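Local coordinates for extracellular endo-alpha-(1->5)-L-arabinanase 1 (Bacillus subtilis, PDB 1UV4), which cleaves internal alpha-1,5-L-arabinofuranosidic linkages of linear and branched arabinan, a key step in the breakdown of plant cell walls, at residues S53-P58 / L87-S92; G102-T107 / G112-E117; Y196-S201 / K233-G238; Y227-G232 / G239-D244. One frame throughout, in Å; residues are numbered along the deposited sequence.

Interaction 1 of 4, residues S53-P58 / L87-S92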
loop_
_atom_site.group_PDB
_atom_site.type_symbol
_atom_site.label_atom_id
_atom_site.label_comp_id
_atom_site.label_asym_id
_atom_site.label_seq_id
_atom_site.Cartn_x
_atom_site.Cartn_y
_atom_site.Cartn_z
ATOM N N SER A 53 5.085 -15.828 -9.500
ATOM C CA SER A 53 5.437 -14.617 -8.776
ATOM C C SER A 53 6.353 -13.738 -9.602
ATOM O O SER A 53 6.996 -14.210 -10.522
ATOM C CB SER A 53 6.148 -14.973 -7.470
ATOM O OG SER A 53 5.263 -15.650 -6.591
ATOM N N ILE A 54 6.407 -12.466 -9.247
ATOM C CA ILE A 54 7.351 -11.492 -9.753
ATOM C C ILE A 54 8.585 -11.581 -8.855
ATOM O O ILE A 54 8.439 -11.725 -7.670
ATOM C CB ILE A 54 6.707 -10.089 -9.799
ATOM C CG1 ILE A 54 5.551 -10.100 -10.826
ATOM C CG2 ILE A 54 7.751 -9.067 -10.202
ATOM C CD1 ILE A 54 4.671 -8.897 -10.786
ATOM N N PHE A 55 9.790 -11.497 -9.441
ATOM C CA PHE A 55 11.043 -11.604 -8.698
ATOM C C PHE A 55 11.182 -13.012 -8.086
ATOM O O PHE A 55 11.662 -13.158 -6.969
ATOM C CB PHE A 55 11.233 -10.525 -7.646
ATOM C CG PHE A 55 11.081 -9.100 -8.170
ATOM C CD1 PHE A 55 11.637 -8.705 -9.372
ATOM C CD2 PHE A 55 10.362 -8.162 -7.449
ATOM C CE1 PHE A 55 11.469 -7.413 -9.837
ATOM C CE2 PHE A 55 10.195 -6.891 -7.933
ATOM C CZ PHE A 55 10.755 -6.509 -9.106
ATOM N N THR A 56 10.852 -14.056 -8.850
ATOM C CA THR A 56 11.263 -15.403 -8.432
ATOM C C THR A 56 12.794 -15.463 -8.342
ATOM O O THR A 56 13.328 -16.271 -7.599
ATOM C CB THR A 56 10.739 -16.501 -9.392
ATOM O OG1 THR A 56 11.086 -16.223 -10.756
ATOM C CG2 THR A 56 9.226 -16.575 -9.298
ATOM N N THR A 57 13.500 -14.576 -9.058
ATOM C CA THR A 57 14.932 -14.357 -8.911
ATOM C C THR A 57 15.133 -12.993 -8.307
ATOM O O THR A 57 14.584 -12.021 -8.826
ATOM C CB THR A 57 15.651 -14.437 -10.253
ATOM O OG1 THR A 57 15.434 -15.733 -10.800
ATOM C CG2 THR A 57 17.167 -14.285 -10.094
ATOM N N PRO A 58 15.867 -12.853 -7.210
ATOM C CA PRO A 58 16.062 -11.535 -6.634
ATOM C C PRO A 58 16.952 -10.639 -7.507
ATOM O O PRO A 58 17.714 -11.105 -8.293
ATOM C CB PRO A 58 16.765 -11.846 -5.281
ATOM C CG PRO A 58 17.336 -13.130 -5.444
ATOM C CD PRO A 58 16.590 -13.903 -6.478
ATOM N N LEU A 87 5.399 -0.584 -11.005
ATOM C CA LEU A 87 5.286 -1.470 -9.884
ATOM C C LEU A 87 6.297 -1.052 -8.820
ATOM O O LEU A 87 7.502 -1.238 -9.033
ATOM C CB LEU A 87 5.554 -2.943 -10.337
ATOM C CG LEU A 87 5.567 -4.012 -9.236
ATOM C CD1 LEU A 87 4.231 -4.041 -8.516
ATOM C CD2 LEU A 87 5.887 -5.396 -9.781
ATOM N N TYR A 88 5.825 -0.398 -7.754
ATOM C CA TYR A 88 6.676 -0.063 -6.616
ATOM C C TYR A 88 6.553 -1.240 -5.628
ATOM O O TYR A 88 5.484 -1.852 -5.494
ATOM C CB TYR A 88 6.262 1.247 -5.957
ATOM C CG TYR A 88 6.521 2.461 -6.829
ATOM C CD1 TYR A 88 5.605 2.880 -7.775
ATOM C CD2 TYR A 88 7.680 3.192 -6.714
ATOM C CE1 TYR A 88 5.841 3.973 -8.583
ATOM C CE2 TYR A 88 7.901 4.307 -7.505
ATOM C CZ TYR A 88 7.009 4.672 -8.463
ATOM O OH TYR A 88 7.248 5.753 -9.230
ATOM N N TYR A 89 7.601 -1.552 -4.888
ATOM C CA TYR A 89 7.562 -2.689 -3.962
ATOM C C TYR A 89 8.608 -2.445 -2.866
ATOM O O TYR A 89 9.486 -1.600 -3.022
ATOM C CB TYR A 89 7.801 -4.009 -4.719
ATOM C CG TYR A 89 9.150 -4.018 -5.355
ATOM C CD1 TYR A 89 9.352 -3.480 -6.618
ATOM C CD2 TYR A 89 10.256 -4.485 -4.671
ATOM C CE1 TYR A 89 10.601 -3.421 -7.172
ATOM C CE2 TYR A 89 11.475 -4.438 -5.192
ATOM C CZ TYR A 89 11.682 -3.902 -6.459
ATOM O OH TYR A 89 12.961 -3.859 -7.008
ATOM N N SER A 90 8.574 -3.273 -1.822
ATOM C CA SER A 90 9.412 -3.069 -0.642
ATOM C C SER A 90 10.380 -4.235 -0.469
ATOM O O SER A 90 10.003 -5.412 -0.619
ATOM C CB SER A 90 8.583 -2.982 0.662
ATOM O OG SER A 90 7.402 -2.249 0.481
ATOM N N VAL A 91 11.643 -3.914 -0.159
ATOM C CA VAL A 91 12.650 -4.891 0.194
ATOM C C VAL A 91 13.034 -4.622 1.659
ATOM O O VAL A 91 13.450 -3.535 1.965
ATOM C CB VAL A 91 13.903 -4.682 -0.694
ATOM C CG1 VAL A 91 14.983 -5.646 -0.309
ATOM C CG2 VAL A 91 13.541 -4.763 -2.165
ATOM N N SER A 92 12.878 -5.594 2.543
ATOM C CA SER A 92 13.114 -5.305 3.960
ATOM C C SER A 92 13.285 -6.597 4.712
ATOM O O SER A 92 13.411 -7.674 4.130
ATOM C CB SER A 92 11.902 -4.501 4.453
ATOM O OG SER A 92 12.063 -4.038 5.780
#

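Interaction 2 of 4, residues G102-T107 / G112-E117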
loop_
_atom_site.group_PDB
_atom_site.type_symbol
_atom_site.label_atom_id
_atom_site.label_comp_id
_atom_site.label_asym_id
_atom_site.label_seq_id
_atom_site.Cartn_x
_atom_site.Cartn_y
_atom_site.Cartn_z
ATOM N N GLY A 102 11.824 -0.312 -4.339
ATOM C CA GLY A 102 12.284 -0.442 -5.713
ATOM C C GLY A 102 11.129 -0.203 -6.678
ATOM O O GLY A 102 9.961 -0.092 -6.291
ATOM N N LEU A 103 11.482 -0.093 -7.929
ATOM C CA LEU A 103 10.519 0.160 -9.025
ATOM C C LEU A 103 10.826 -0.753 -10.185
ATOM O O LEU A 103 11.998 -0.879 -10.604
ATOM C CB LEU A 103 10.625 1.615 -9.527
ATOM C CG LEU A 103 9.734 2.028 -10.696
ATOM C CD1 LEU A 103 8.303 1.940 -10.333
ATOM C CD2 LEU A 103 10.114 3.484 -11.158
ATOM N N ALA A 104 9.778 -1.342 -10.744
ATOM C CA ALA A 104 9.897 -2.057 -11.997
ATOM C C ALA A 104 8.818 -1.597 -12.946
ATOM O O ALA A 104 7.804 -1.094 -12.525
ATOM C CB ALA A 104 9.758 -3.545 -11.767
ATOM N N SER A 105 9.018 -1.836 -14.231
ATOM C CA SER A 105 8.041 -1.381 -15.216
ATOM C C SER A 105 7.744 -2.480 -16.221
ATOM O O SER A 105 8.571 -3.357 -16.457
ATOM C CB SER A 105 8.502 -0.086 -15.928
ATOM O OG SER A 105 9.703 -0.273 -16.655
ATOM N N SER A 106 6.576 -2.413 -16.853
ATOM C CA SER A 106 6.171 -3.413 -17.859
ATOM C C SER A 106 5.116 -2.823 -18.774
ATOM O O SER A 106 4.426 -1.883 -18.412
ATOM C CB SER A 106 5.558 -4.654 -17.198
ATOM O OG SER A 106 5.280 -5.649 -18.162
ATOM N N THR A 107 4.960 -3.389 -19.962
ATOM C CA THR A 107 3.813 -3.058 -20.788
ATOM C C THR A 107 2.758 -4.135 -20.727
ATOM O O THR A 107 1.756 -3.999 -21.395
ATOM C CB THR A 107 4.211 -2.807 -22.262
ATOM O OG1 THR A 107 5.027 -3.878 -22.746
ATOM C CG2 THR A 107 5.079 -1.568 -22.385
ATOM N N GLY A 112 4.227 -11.073 -17.852
ATOM C CA GLY A 112 5.076 -11.329 -16.696
ATOM C C GLY A 112 6.514 -10.843 -16.845
ATOM O O GLY A 112 7.387 -11.299 -16.105
ATOM N N GLY A 113 6.765 -9.966 -17.815
ATOM C CA GLY A 113 8.096 -9.419 -18.044
ATOM C C GLY A 113 8.200 -8.047 -17.371
ATOM O O GLY A 113 7.361 -7.162 -17.634
ATOM N N TRP A 114 9.205 -7.878 -16.508
ATOM C CA TRP A 114 9.404 -6.635 -15.744
ATOM C C TRP A 114 10.833 -6.093 -15.898
ATOM O O TRP A 114 11.813 -6.812 -15.772
ATOM C CB TRP A 114 9.056 -6.823 -14.254
ATOM C CG TRP A 114 7.616 -7.074 -14.087
ATOM C CD1 TRP A 114 6.971 -8.294 -14.088
ATOM C CD2 TRP A 114 6.604 -6.093 -13.920
ATOM N NE1 TRP A 114 5.616 -8.106 -13.937
ATOM C CE2 TRP A 114 5.358 -6.768 -13.853
ATOM C CE3 TRP A 114 6.613 -4.697 -13.853
ATOM C CZ2 TRP A 114 4.168 -6.110 -13.662
ATOM C CZ3 TRP A 114 5.406 -4.028 -13.682
ATOM C CH2 TRP A 114 4.195 -4.741 -13.608
ATOM N N LYS A 115 10.937 -4.813 -16.203
ATOM C CA LYS A 115 12.217 -4.126 -16.298
ATOM C C LYS A 115 12.569 -3.520 -14.918
ATOM O O LYS A 115 11.769 -2.812 -14.315
ATOM C CB LYS A 115 12.123 -2.991 -17.297
ATOM C CG LYS A 115 13.409 -2.196 -17.504
ATOM C CD LYS A 115 13.174 -1.078 -18.523
ATOM C CE LYS A 115 14.132 0.104 -18.336
ATOM N NZ LYS A 115 14.029 1.108 -19.470
ATOM N N ASP A 116 13.767 -3.807 -14.442
ATOM C CA ASP A 116 14.305 -3.238 -13.220
ATOM C C ASP A 116 14.680 -1.759 -13.423
ATOM O O ASP A 116 15.600 -1.442 -14.173
ATOM C CB ASP A 116 15.520 -4.077 -12.779
ATOM C CG ASP A 116 16.183 -3.577 -11.544
ATOM O OD1 ASP A 116 15.577 -2.806 -10.773
ATOM O OD2 ASP A 116 17.385 -3.894 -11.355
ATOM N N GLU A 117 13.938 -0.881 -12.745
ATOM C CA GLU A 117 14.219 0.551 -12.740
ATOM C C GLU A 117 15.041 1.028 -11.559
ATOM O O GLU A 117 15.460 2.194 -11.513
ATOM C CB GLU A 117 12.902 1.342 -12.758
ATOM C CG GLU A 117 11.977 1.011 -13.939
ATOM C CD GLU A 117 12.302 1.721 -15.231
ATOM O OE1 GLU A 117 13.227 2.599 -15.248
ATOM O OE2 GLU A 117 11.677 1.339 -16.283
HETATM O O HOH W 1 13.099 -3.186 -9.532
HETATM O O HOH W 2 7.059 -5.478 -20.630
#

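Interaction 3 of 4, residues Y196-S201 / K233-G238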
loop_
_atom_site.group_PDB
_atom_site.type_symbol
_atom_site.label_atom_id
_atom_site.label_comp_id
_atom_site.label_asym_id
_atom_site.label_seq_id
_atom_site.Cartn_x
_atom_site.Cartn_y
_atom_site.Cartn_z
ATOM N N TYR A 196 -7.695 16.064 -1.394
ATOM C CA TYR A 196 -6.814 14.913 -1.227
ATOM C C TYR A 196 -7.294 14.094 -0.043
ATOM O O TYR A 196 -7.602 14.626 1.019
ATOM C CB TYR A 196 -5.367 15.358 -1.054
ATOM C CG TYR A 196 -4.845 16.038 -2.305
ATOM C CD1 TYR A 196 -4.373 15.306 -3.388
ATOM C CD2 TYR A 196 -4.843 17.417 -2.409
ATOM C CE1 TYR A 196 -3.890 15.913 -4.545
ATOM C CE2 TYR A 196 -4.372 18.042 -3.559
ATOM C CZ TYR A 196 -3.884 17.290 -4.631
ATOM O OH TYR A 196 -3.402 17.919 -5.764
ATOM N N TYR A 197 -7.389 12.785 -0.242
ATOM C CA TYR A 197 -7.747 11.845 0.813
ATOM C C TYR A 197 -6.627 10.884 1.080
ATOM O O TYR A 197 -6.094 10.291 0.132
ATOM C CB TYR A 197 -9.008 11.042 0.462
ATOM C CG TYR A 197 -10.247 11.899 0.366
ATOM C CD1 TYR A 197 -11.045 12.171 1.491
ATOM C CD2 TYR A 197 -10.611 12.480 -0.850
ATOM C CE1 TYR A 197 -12.161 12.990 1.396
ATOM C CE2 TYR A 197 -11.747 13.332 -0.948
ATOM C CZ TYR A 197 -12.521 13.569 0.170
ATOM O OH TYR A 197 -13.636 14.377 0.088
ATOM N N LEU A 198 -6.273 10.736 2.343
ATOM C CA LEU A 198 -5.266 9.777 2.803
ATOM C C LEU A 198 -5.950 8.725 3.677
ATOM O O LEU A 198 -6.634 9.067 4.632
ATOM C CB LEU A 198 -4.207 10.462 3.608
ATOM C CG LEU A 198 -3.146 9.551 4.222
ATOM C CD1 LEU A 198 -2.290 8.845 3.180
ATOM C CD2 LEU A 198 -2.248 10.381 5.141
ATOM N N MET A 199 -5.813 7.458 3.335
ATOM C CA MET A 199 -6.152 6.368 4.220
ATOM C C MET A 199 -4.870 5.684 4.681
ATOM O O MET A 199 -3.922 5.564 3.919
ATOM C CB MET A 199 -7.006 5.324 3.527
ATOM C CG MET A 199 -8.244 5.821 2.959
ATOM S SD MET A 199 -9.249 4.412 2.326
ATOM C CE MET A 199 -10.700 5.237 1.779
ATOM N N VAL A 200 -4.834 5.281 5.948
ATOM C CA VAL A 200 -3.723 4.522 6.489
ATOM C C VAL A 200 -4.292 3.324 7.258
ATOM O O VAL A 200 -5.467 3.288 7.608
ATOM C CB VAL A 200 -2.822 5.367 7.417
ATOM C CG1 VAL A 200 -2.291 6.545 6.696
ATOM C CG2 VAL A 200 -3.574 5.812 8.657
ATOM N N SER A 201 -3.475 2.292 7.430
ATOM C CA SER A 201 -3.767 1.236 8.383
ATOM C C SER A 201 -3.199 1.620 9.751
ATOM O O SER A 201 -2.024 1.941 9.843
ATOM C CB SER A 201 -3.145 -0.067 7.891
ATOM O OG SER A 201 -3.719 -0.459 6.663
ATOM N N LYS A 233 -9.189 16.713 13.623
ATOM C CA LYS A 233 -7.898 16.359 14.159
ATOM C C LYS A 233 -6.940 15.945 13.038
ATOM O O LYS A 233 -7.250 15.169 12.122
ATOM C CB LYS A 233 -8.035 15.249 15.195
ATOM C CG LYS A 233 -6.737 14.965 15.896
ATOM C CD LYS A 233 -6.907 14.291 17.189
ATOM C CE LYS A 233 -5.554 13.867 17.724
ATOM N NZ LYS A 233 -5.484 13.793 19.203
ATOM N N SER A 234 -5.740 16.492 13.116
ATOM C CA SER A 234 -4.682 16.228 12.168
ATOM C C SER A 234 -4.173 14.801 12.259
ATOM O O SER A 234 -3.896 14.310 13.352
ATOM C CB SER A 234 -3.519 17.192 12.404
ATOM O OG SER A 234 -2.421 16.907 11.562
ATOM N N MET A 235 -3.948 14.208 11.115
ATOM C CA MET A 235 -3.371 12.868 11.025
ATOM C C MET A 235 -1.935 12.844 11.475
ATOM O O MET A 235 -1.407 11.772 11.773
ATOM C CB MET A 235 -3.551 12.271 9.611
ATOM C CG MET A 235 -5.003 12.063 9.232
ATOM S SD MET A 235 -5.193 11.117 7.716
ATOM C CE MET A 235 -4.834 9.428 8.253
ATOM N N LEU A 236 -1.278 13.988 11.551
ATOM C CA LEU A 236 0.077 14.028 12.173
ATOM C C LEU A 236 0.072 13.859 13.688
ATOM O O LEU A 236 1.107 13.582 14.295
ATOM C CB LEU A 236 0.756 15.325 11.825
ATOM C CG LEU A 236 1.253 15.468 10.410
ATOM C CD1 LEU A 236 1.802 16.890 10.336
ATOM C CD2 LEU A 236 2.351 14.439 10.087
ATOM N N GLU A 237 -1.089 14.080 14.313
ATOM C CA GLU A 237 -1.286 13.895 15.745
ATOM C C GLU A 237 -2.156 12.692 16.072
ATOM O O GLU A 237 -2.867 12.666 17.083
ATOM C CB GLU A 237 -1.888 15.167 16.317
ATOM C CG GLU A 237 -0.970 16.362 16.111
ATOM C CD GLU A 237 0.367 16.256 16.879
ATOM O OE1 GLU A 237 0.486 15.527 17.915
ATOM O OE2 GLU A 237 1.336 16.933 16.437
ATOM N N GLY A 238 -2.108 11.679 15.207
ATOM C CA GLY A 238 -2.822 10.449 15.468
ATOM C C GLY A 238 -4.284 10.524 15.087
ATOM O O GLY A 238 -5.057 9.574 15.320
#

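Interaction 4 of 4, residues Y227-G232 / G239-D244. With EDO (1,2-ethanediol), chain E.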
loop_
_atom_site.group_PDB
_atom_site.type_symbol
_atom_site.label_atom_id
_atom_site.label_comp_id
_atom_site.label_asym_id
_atom_site.label_seq_id
_atom_site.Cartn_x
_atom_site.Cartn_y
_atom_site.Cartn_z
ATOM N N TYR A 227 -3.716 16.592 6.673
ATOM C CA TYR A 227 -4.891 15.754 6.517
ATOM C C TYR A 227 -5.683 15.772 7.838
ATOM O O TYR A 227 -5.162 15.426 8.878
ATOM C CB TYR A 227 -4.518 14.323 6.095
ATOM C CG TYR A 227 -3.988 14.295 4.677
ATOM C CD1 TYR A 227 -2.640 14.544 4.393
ATOM C CD2 TYR A 227 -4.826 14.011 3.627
ATOM C CE1 TYR A 227 -2.186 14.586 3.096
ATOM C CE2 TYR A 227 -4.373 13.967 2.338
ATOM C CZ TYR A 227 -3.052 14.274 2.052
ATOM O OH TYR A 227 -2.591 14.276 0.774
ATOM N N LEU A 228 -6.924 16.193 7.785
ATOM C CA LEU A 228 -7.783 16.340 8.959
ATOM C C LEU A 228 -8.876 15.278 8.914
ATOM O O LEU A 228 -9.424 15.008 7.837
ATOM C CB LEU A 228 -8.438 17.732 8.986
ATOM C CG LEU A 228 -7.480 18.906 8.963
ATOM C CD1 LEU A 228 -8.306 20.181 9.078
ATOM C CD2 LEU A 228 -6.410 18.832 10.055
ATOM N N ASP A 229 -9.173 14.669 10.054
ATOM C CA ASP A 229 -10.284 13.744 10.137
ATOM C C ASP A 229 -11.631 14.456 10.313
ATOM O O ASP A 229 -11.686 15.687 10.317
ATOM C CB ASP A 229 -10.016 12.646 11.185
ATOM C CG ASP A 229 -10.016 13.118 12.595
ATOM O OD1 ASP A 229 -10.648 14.149 12.944
ATOM O OD2 ASP A 229 -9.516 12.417 13.509
ATOM N N LYS A 230 -12.725 13.696 10.406
ATOM C CA LYS A 230 -14.062 14.311 10.471
ATOM C C LYS A 230 -14.245 15.211 11.689
ATOM O O LYS A 230 -15.036 16.159 11.661
ATOM C CB LYS A 230 -15.170 13.281 10.468
ATOM C CG LYS A 230 -15.384 12.570 9.171
ATOM C CD LYS A 230 -16.650 11.772 9.234
ATOM C CE LYS A 230 -16.774 10.926 8.030
ATOM N NZ LYS A 230 -17.849 9.914 8.114
ATOM N N SER A 231 -13.519 14.916 12.756
ATOM C CA SER A 231 -13.550 15.737 13.974
ATOM C C SER A 231 -12.651 16.970 13.899
ATOM O O SER A 231 -12.661 17.777 14.808
ATOM C CB SER A 231 -13.149 14.892 15.192
ATOM O OG SER A 231 -11.740 14.764 15.308
ATOM N N GLY A 232 -11.853 17.094 12.844
ATOM C CA GLY A 232 -10.900 18.193 12.698
ATOM C C GLY A 232 -9.467 17.934 13.177
ATOM O O GLY A 232 -8.623 18.836 13.110
ATOM N N GLY A 239 -4.668 11.613 14.415
ATOM C CA GLY A 239 -6.025 11.684 13.880
ATOM C C GLY A 239 -6.274 10.679 12.755
ATOM O O GLY A 239 -5.362 10.078 12.179
ATOM N N GLY A 240 -7.543 10.534 12.414
ATOM C CA GLY A 240 -7.986 9.591 11.397
ATOM C C GLY A 240 -9.312 8.993 11.821
ATOM O O GLY A 240 -9.475 8.439 12.919
ATOM N N THR A 241 -10.319 9.163 10.960
ATOM C CA THR A 241 -11.632 8.629 11.189
ATOM C C THR A 241 -11.625 7.185 10.738
ATOM O O THR A 241 -11.031 6.869 9.734
ATOM C CB THR A 241 -12.670 9.468 10.383
ATOM O OG1 THR A 241 -12.700 10.815 10.880
ATOM C CG2 THR A 241 -14.065 8.946 10.538
ATOM N N ILE A 242 -12.312 6.315 11.475
ATOM C CA ILE A 242 -12.255 4.889 11.238
ATOM C C ILE A 242 -13.328 4.517 10.236
ATOM O O ILE A 242 -14.547 4.642 10.488
ATOM C CB ILE A 242 -12.376 4.085 12.550
ATOM C CG1 ILE A 242 -11.300 4.529 13.604
ATOM C CG2 ILE A 242 -12.350 2.602 12.240
ATOM C CD1 ILE A 242 -9.894 4.557 13.143
ATOM N N LEU A 243 -12.846 4.032 9.107
ATOM C CA LEU A 243 -13.674 3.418 8.078
ATOM C C LEU A 243 -14.085 2.008 8.424
ATOM O O LEU A 243 -15.216 1.601 8.163
ATOM C CB LEU A 243 -12.919 3.356 6.763
ATOM C CG LEU A 243 -13.718 2.840 5.547
ATOM C CD1 LEU A 243 -14.863 3.790 5.200
ATOM C CD2 LEU A 243 -12.791 2.616 4.409
ATOM N N ASP A 244 -13.170 1.258 9.039
ATOM C CA ASP A 244 -13.377 -0.185 9.174
ATOM C C ASP A 244 -12.507 -0.673 10.297
ATOM O O ASP A 244 -11.296 -0.468 10.283
ATOM C CB ASP A 244 -12.941 -0.808 7.857
ATOM C CG ASP A 244 -13.300 -2.284 7.685
ATOM O OD1 ASP A 244 -13.646 -2.998 8.647
ATOM O OD2 ASP A 244 -13.267 -2.807 6.539
HETATM C C1 EDO E . -13.559 -6.258 7.270
HETATM O O1 EDO E . -13.309 -5.383 6.177
HETATM C C2 EDO E . -15.030 -6.294 7.601
HETATM O O2 EDO E . -15.373 -5.190 8.421
HETATM O O HOH W 3 -13.355 11.523 13.375
#

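Interaction 1 of 4, residues S53-P58 / L87-S92
Phe55 turns the edge of its ring onto a face of Tyr89, and next to this pair the branch ends of Ile54 and Leu87 meet. The contact joins two neighbouring blades of the five-bladed beta-propeller: 53-58 runs off the outermost strand 49-54 of one four-stranded blade, whereas 87-92 belongs to an inner strand of the next. No hydrogen bond links the segments, and the seam is sealed by apolar and aromatic packing. The aromatic pair is T-shaped but inclined, the planes at 56° and the centroids 4.7 Å apart. CE2 of Phe55 stands over the centre of the Tyr89 ring, 3.5 Å above its plane, and CZ leans toward the CE1 and CZ side of the phenol. Tyr89 presents this face because CG sits between its backbone N and carbonyl carbon (chi1 62°). Its hydroxyl is hydrogen-bonded to Trp62 NE1, which should restrain the ring's position, and Trp62 also stacks edge-to-face with Phe55. Leu37, on strand 37-42 of the same blade as Phe55, packs against Phe55, Leu87 and Tyr89. Beside the aromatics, Ile54 CD1 approaches Leu87 CD2 tip to tip at 3.8 Å. The other branch of Ile54, CG2, lies over the centre of the Phe55 ring, 3.7 Å above its plane, while still close to Leu87 CD2.

Interaction 2 of 4, residues G102-T107 / G112-E117
Glu117 and Ser105 are joined across two antiparallel strands by a short side-chain hydrogen bond, and the path of Glu117 explains how. From its CB, which packs 3.8 Å from Leu103 CG, the chain runs alongside the leucine; CG still lies near Leu103, then the bend at chi2 (-82°) swings the carboxylate over toward Ser105. There OE2 accepts from Ser105 OG at 2.6 Å through its anti lone pair, the one away from OE1. Lys115 NZ, of the same segment, makes a long salt bridge to that oxygen, which probably helps to stabilise the carboxylate's negative charge. The backbones are tied by three bonds: Glu117 N to Leu103 O, and the reciprocal pair between Ser105 and Lys115, in which Lys115 N gives a nearly straight bond (173°) to Ser105 O. A water bridges Leu103 O to Asp116 OD1, an oxygen that also accepts from Gly118 N and Trp61 NE1. Toward the turn, Ser106 OG lies anti to its backbone N (chi1 -175°) and donates to Gly113 O at 2.6 Å, nearly in line with the C=O bond; it also meets Ser108 N. Ser106 CB lies over the six-membered ring of Trp114 in a CH-pi contact, 3.5 Å from the centroid. Ala104 CB touches the same indole at CE3, 3.9 Å away. The arrangement is a beta hairpin, Ala104-Asp116 forming a non-hydrogen-bonded pair and Ser105-Lys115 a hydrogen-bonded one; its strand 115-123 is the outermost of a four-stranded antiparallel propeller blade.

Interaction 3 of 4, residues Y196-S201 / K233-G238
The backbones of 196-201, an inner strand of its blade, and of 233-238, an irregular loop, stay well apart, with the nearest CA atoms, those of Leu198 and Met235, 9.0 Å from each other. One long side chain spans the gap. Met235 sends its thioether toward the strand between Leu198 and Val200, two residues that point to the same side of this antiparallel propeller blade. Its CG is anti to the carbonyl carbon (chi1 -64°), and a bend at chi3 (76°) turns the terminal methyl along the strand toward Val200. Leu198 lies at a slant to the methionine, CD2 standing 4.0 Å from SD. At Val200 the approach is tip to tip: Met235 CE meets Val200 CG2 at 3.9 Å. Ala175, on strand 170-175 of another sheet, also touches Met235, placing this side chain where two blades meet; Leu198 in turn packs on Ile174 and on Pro187 and Leu189 of the neighbouring strand. Residues 234-237 of the loop are shaped by an ST turn, in which Ser234 OG accepts from Leu236 N at 3.1 Å, and by a backbone bond from Glu237 N to Ser234 O. Val200 is about 7 Å, side chain to side chain, from Glu185, the inferred proton donor. With no hydrogen bond between the segments, the contact probably rests on dispersion and on the exclusion of water from the buried thioether.

Interaction 4 of 4, residues Y227-G232 / G239-D244
Asp229 and Thr241 slant past each other, and each offers an oxygen to a backbone N-H of the other segment. Asp229 CG stands between its own N and carbonyl carbon (chi1 69°), which carries the carboxylate toward Gly239 and Gly240. OD2 accepts from Gly240 N at 2.9 Å, almost straight (170°), by its anti lone pair. In return Thr241 OG1 takes the N-H of Lys230, also at 2.9 Å and with an angle of 166°. This hydroxyl comes within 3.3 Å of Asp229 CB and lies 2.7 Å from a water. Lys230 extends across Thr241 at about a right angle, its CD 4.0 Å from the threonine CG2. Residues 227-232 lie in the long connection between strands 212-220 and 241-244 of a propeller blade, 229-232 forming a type I beta turn, and 239-244 leads into the second of these, an edge strand. Asp229 OD1 works inside the turn, accepting from Ser231 OG at 2.7 Å on its syn side, and it also receives Lys233 N. The carboxylate thus ties the turn to the returning chain with one oxygen for each task. Farther on, Leu243 and Asp244 both face Ile215 in a classic beta bulge. Asp244, whose oxygens also meet Gly246 N and Tyr293 OH, binds with Arg266 a 1,2-ethanediol, probably from the crystallisation liquor: OD2 meets O1 at 2.6 Å and OD1 meets O2 at 2.8 Å.

In the fold
The four contacts form two groups on opposite sides of the chain's centre. Interaction 1 closes before interaction 2 opens, and both precede interactions 3 and 4, whose segments alternate. Interaction 1 bridges two neighbouring propeller blades, while interaction 2, its centre 10 Å away, lies within the second; strands 84-91 and 99-106 are neighbours there, and Trp114 packs on Ile54 and Leu87. The centres of interactions 3 and 4 are about 6 Å apart; both reach the sheet containing strands 195-203 and 241-244, whose long loop supplies 227-232 and 233-238. Tyr227 joins them by a probable backbone bond to Met235. Across the groups, centres lie about 28 to 35 Å apart, with no touching atoms.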